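Local coordinates for vibralactone Cyclase (Boreostereum vibrans, PDB 6KD0), which catalyses the cyclization that forms the fused bicyclic beta-lactone of vibralactone, using an alpha/beta hydrolase fold, at residues Y64-Y69 / R81-T86. Numbering follows the deposited sequence.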
# COMPACT_ATOMS: atom_id res chain seq x y z
N TYR A 64 -10.69 -21.20 -2.36
CA TYR A 64 -9.68 -20.61 -1.48
C TYR A 64 -10.06 -20.93 -0.05
O TYR A 64 -11.22 -21.22 0.26
CB TYR A 64 -9.58 -19.09 -1.68
CG TYR A 64 -10.80 -18.37 -1.16
CD1 TYR A 64 -11.94 -18.25 -1.94
CD2 TYR A 64 -10.82 -17.84 0.13
CE1 TYR A 64 -13.06 -17.61 -1.46
CE2 TYR A 64 -11.94 -17.19 0.62
CZ TYR A 64 -13.05 -17.08 -0.18
OH TYR A 64 -14.18 -16.44 0.29
N ARG A 65 -9.08 -20.83 0.84
CA ARG A 65 -9.36 -20.91 2.26
C ARG A 65 -8.57 -19.83 2.97
O ARG A 65 -7.59 -19.29 2.44
CB ARG A 65 -9.03 -22.30 2.85
CG ARG A 65 -7.56 -22.68 2.73
CD ARG A 65 -7.32 -24.12 3.16
NE ARG A 65 -5.89 -24.44 3.09
CZ ARG A 65 -5.05 -24.29 4.11
NH1 ARG A 65 -5.51 -23.83 5.27
NH2 ARG A 65 -3.77 -24.60 3.97
N LEU A 66 -9.03 -19.49 4.17
CA LEU A 66 -8.42 -18.48 5.01
C LEU A 66 -7.79 -19.16 6.21
O LEU A 66 -8.36 -20.10 6.76
CB LEU A 66 -9.46 -17.47 5.51
CG LEU A 66 -10.34 -16.86 4.44
CD1 LEU A 66 -11.39 -15.96 5.08
CD2 LEU A 66 -9.49 -16.10 3.45
N GLU A 67 -6.64 -18.65 6.65
CA GLU A 67 -6.02 -19.11 7.88
C GLU A 67 -5.57 -17.90 8.69
O GLU A 67 -4.83 -17.06 8.18
CB GLU A 67 -4.85 -20.05 7.58
CG GLU A 67 -4.24 -20.67 8.81
CD GLU A 67 -4.71 -22.09 9.06
OE1 GLU A 67 -4.33 -23.01 8.29
OE2 GLU A 67 -5.47 -22.30 10.03
N ASP A 68 -6.02 -17.81 9.93
CA ASP A 68 -5.64 -16.70 10.80
C ASP A 68 -4.58 -17.16 11.78
O ASP A 68 -4.63 -18.27 12.30
CB ASP A 68 -6.85 -16.15 11.55
CG ASP A 68 -7.78 -15.37 10.65
OD1 ASP A 68 -7.37 -14.32 10.12
OD2 ASP A 68 -8.92 -15.83 10.43
N TYR A 69 -3.62 -16.28 12.03
CA TYR A 69 -2.51 -16.52 12.92
C TYR A 69 -2.39 -15.36 13.90
O TYR A 69 -2.87 -14.25 13.65
CB TYR A 69 -1.20 -16.68 12.16
CG TYR A 69 -1.13 -17.87 11.26
CD1 TYR A 69 -1.57 -17.80 9.95
CD2 TYR A 69 -0.60 -19.07 11.71
CE1 TYR A 69 -1.48 -18.88 9.10
CE2 TYR A 69 -0.52 -20.18 10.88
CZ TYR A 69 -0.97 -20.08 9.57
OH TYR A 69 -0.90 -21.14 8.72
N ARG A 81 -3.56 -12.65 8.63
CA ARG A 81 -4.46 -13.49 7.86
C ARG A 81 -3.79 -13.91 6.56
O ARG A 81 -3.18 -13.09 5.88
CB ARG A 81 -5.79 -12.78 7.58
CG ARG A 81 -6.67 -13.52 6.56
CD ARG A 81 -8.11 -12.99 6.60
NE ARG A 81 -8.85 -13.51 7.75
CZ ARG A 81 -10.17 -13.47 7.89
NH1 ARG A 81 -10.93 -12.91 6.95
NH2 ARG A 81 -10.72 -13.98 8.97
N THR A 82 -3.94 -15.19 6.21
CA THR A 82 -3.41 -15.74 4.98
C THR A 82 -4.57 -16.23 4.12
O THR A 82 -5.58 -16.74 4.63
CB THR A 82 -2.41 -16.89 5.23
OG1 THR A 82 -3.08 -17.99 5.86
CG2 THR A 82 -1.28 -16.42 6.14
N TYR A 83 -4.40 -16.06 2.81
CA TYR A 83 -5.39 -16.30 1.77
C TYR A 83 -4.74 -17.31 0.84
O TYR A 83 -3.76 -16.98 0.15
CB TYR A 83 -5.74 -15.01 1.02
CG TYR A 83 -6.25 -13.88 1.89
CD1 TYR A 83 -5.36 -13.13 2.68
CD2 TYR A 83 -7.60 -13.54 1.93
CE1 TYR A 83 -5.82 -12.11 3.48
CE2 TYR A 83 -8.06 -12.51 2.74
CZ TYR A 83 -7.16 -11.80 3.51
OH TYR A 83 -7.61 -10.78 4.33
N ILE A 84 -5.27 -18.53 0.81
CA ILE A 84 -4.60 -19.69 0.24
C ILE A 84 -5.48 -20.24 -0.87
O ILE A 84 -6.63 -20.59 -0.61
CB ILE A 84 -4.35 -20.76 1.32
CG1 ILE A 84 -3.61 -20.13 2.51
CG2 ILE A 84 -3.64 -21.98 0.70
CD1 ILE A 84 -3.80 -20.86 3.82
N PRO A 85 -4.99 -20.32 -2.12
CA PRO A 85 -5.79 -20.92 -3.19
C PRO A 85 -5.94 -22.42 -2.98
O PRO A 85 -5.00 -23.10 -2.58
CB PRO A 85 -4.99 -20.63 -4.46
CG PRO A 85 -3.63 -20.24 -4.03
CD PRO A 85 -3.68 -19.83 -2.58
N THR A 86 -7.14 -22.92 -3.28
CA THR A 86 -7.44 -24.33 -3.09
C THR A 86 -8.24 -24.89 -4.26
O THR A 86 -9.07 -25.78 -4.06
CB THR A 86 -8.22 -24.59 -1.80
OG1 THR A 86 -9.50 -23.95 -1.86
CG2 THR A 86 -7.47 -24.11 -0.58
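Arg81 grips Asp68 across a non-hydrogen-bonded pair of the antiparallel hairpin formed by strands 64-73 and 76-85. Its guanidinium arrives side-on: Arg81 NE donates to Asp68 OD1 (2.9 Å) and Arg81 NH2 to Asp68 OD2 (3.0 Å), a two-bond salt bridge that meets both oxygens on their syn sides. The arginine chain runs extended as far as CD, then bends at chi3 (-78°), which turns this edge to the carboxylate; the two planes remain 38° apart. A carboxylate suits this exposed position because it has two acceptors to spend, and OD1 also takes a hydrogen bond from His79. The remaining nitrogen, Arg81 NH1, forms a salt bridge with Asp115 of helix 115-125, while Leu66 CD1 rests 3.6 Å above the guanidinium plane, toward its rim. Leucine can serve two neighbours here, since its other methyl, Leu66 CD2, meets Tyr83 CD2 at 3.5 Å; Tyr83 OH is hydrogen-bonded to the same Asp115 oxygen.

Between the strands, Arg65 and Ile84 exchange two backbone hydrogen bonds, as do Glu67 and Thr82. Glu67 O accepts twice, from Thr82 N and, at 3.1 Å, from Thr82 OG1. Threonine's branched CB suits a strand; chi1 of 65° sets its buried hydroxyl between backbone N and carbonyl carbon, within reach of that acceptor. On the face carrying Arg65, Glu67, Thr82 and Ile84, Ile84 CD1 lies 3.5 Å above the guanidinium plane of Arg65, toward its rim, and Arg65 NH1 makes a weak, 3.3 Å salt bridge to Glu67 OE1. Thr86 CG2 packs on the aliphatic part of Arg65; Thr86 OG1 is hydrogen-bonded to Asp62 O.

The hairpin edges the central hydrolase sheet, 64-73 outermost. Asp68-Arg81 joins its strands, Glu67 probably steadies Arg65's charge along one strand, and Arg81 and Tyr83 link the hairpin to helix 115-125 through Asp115.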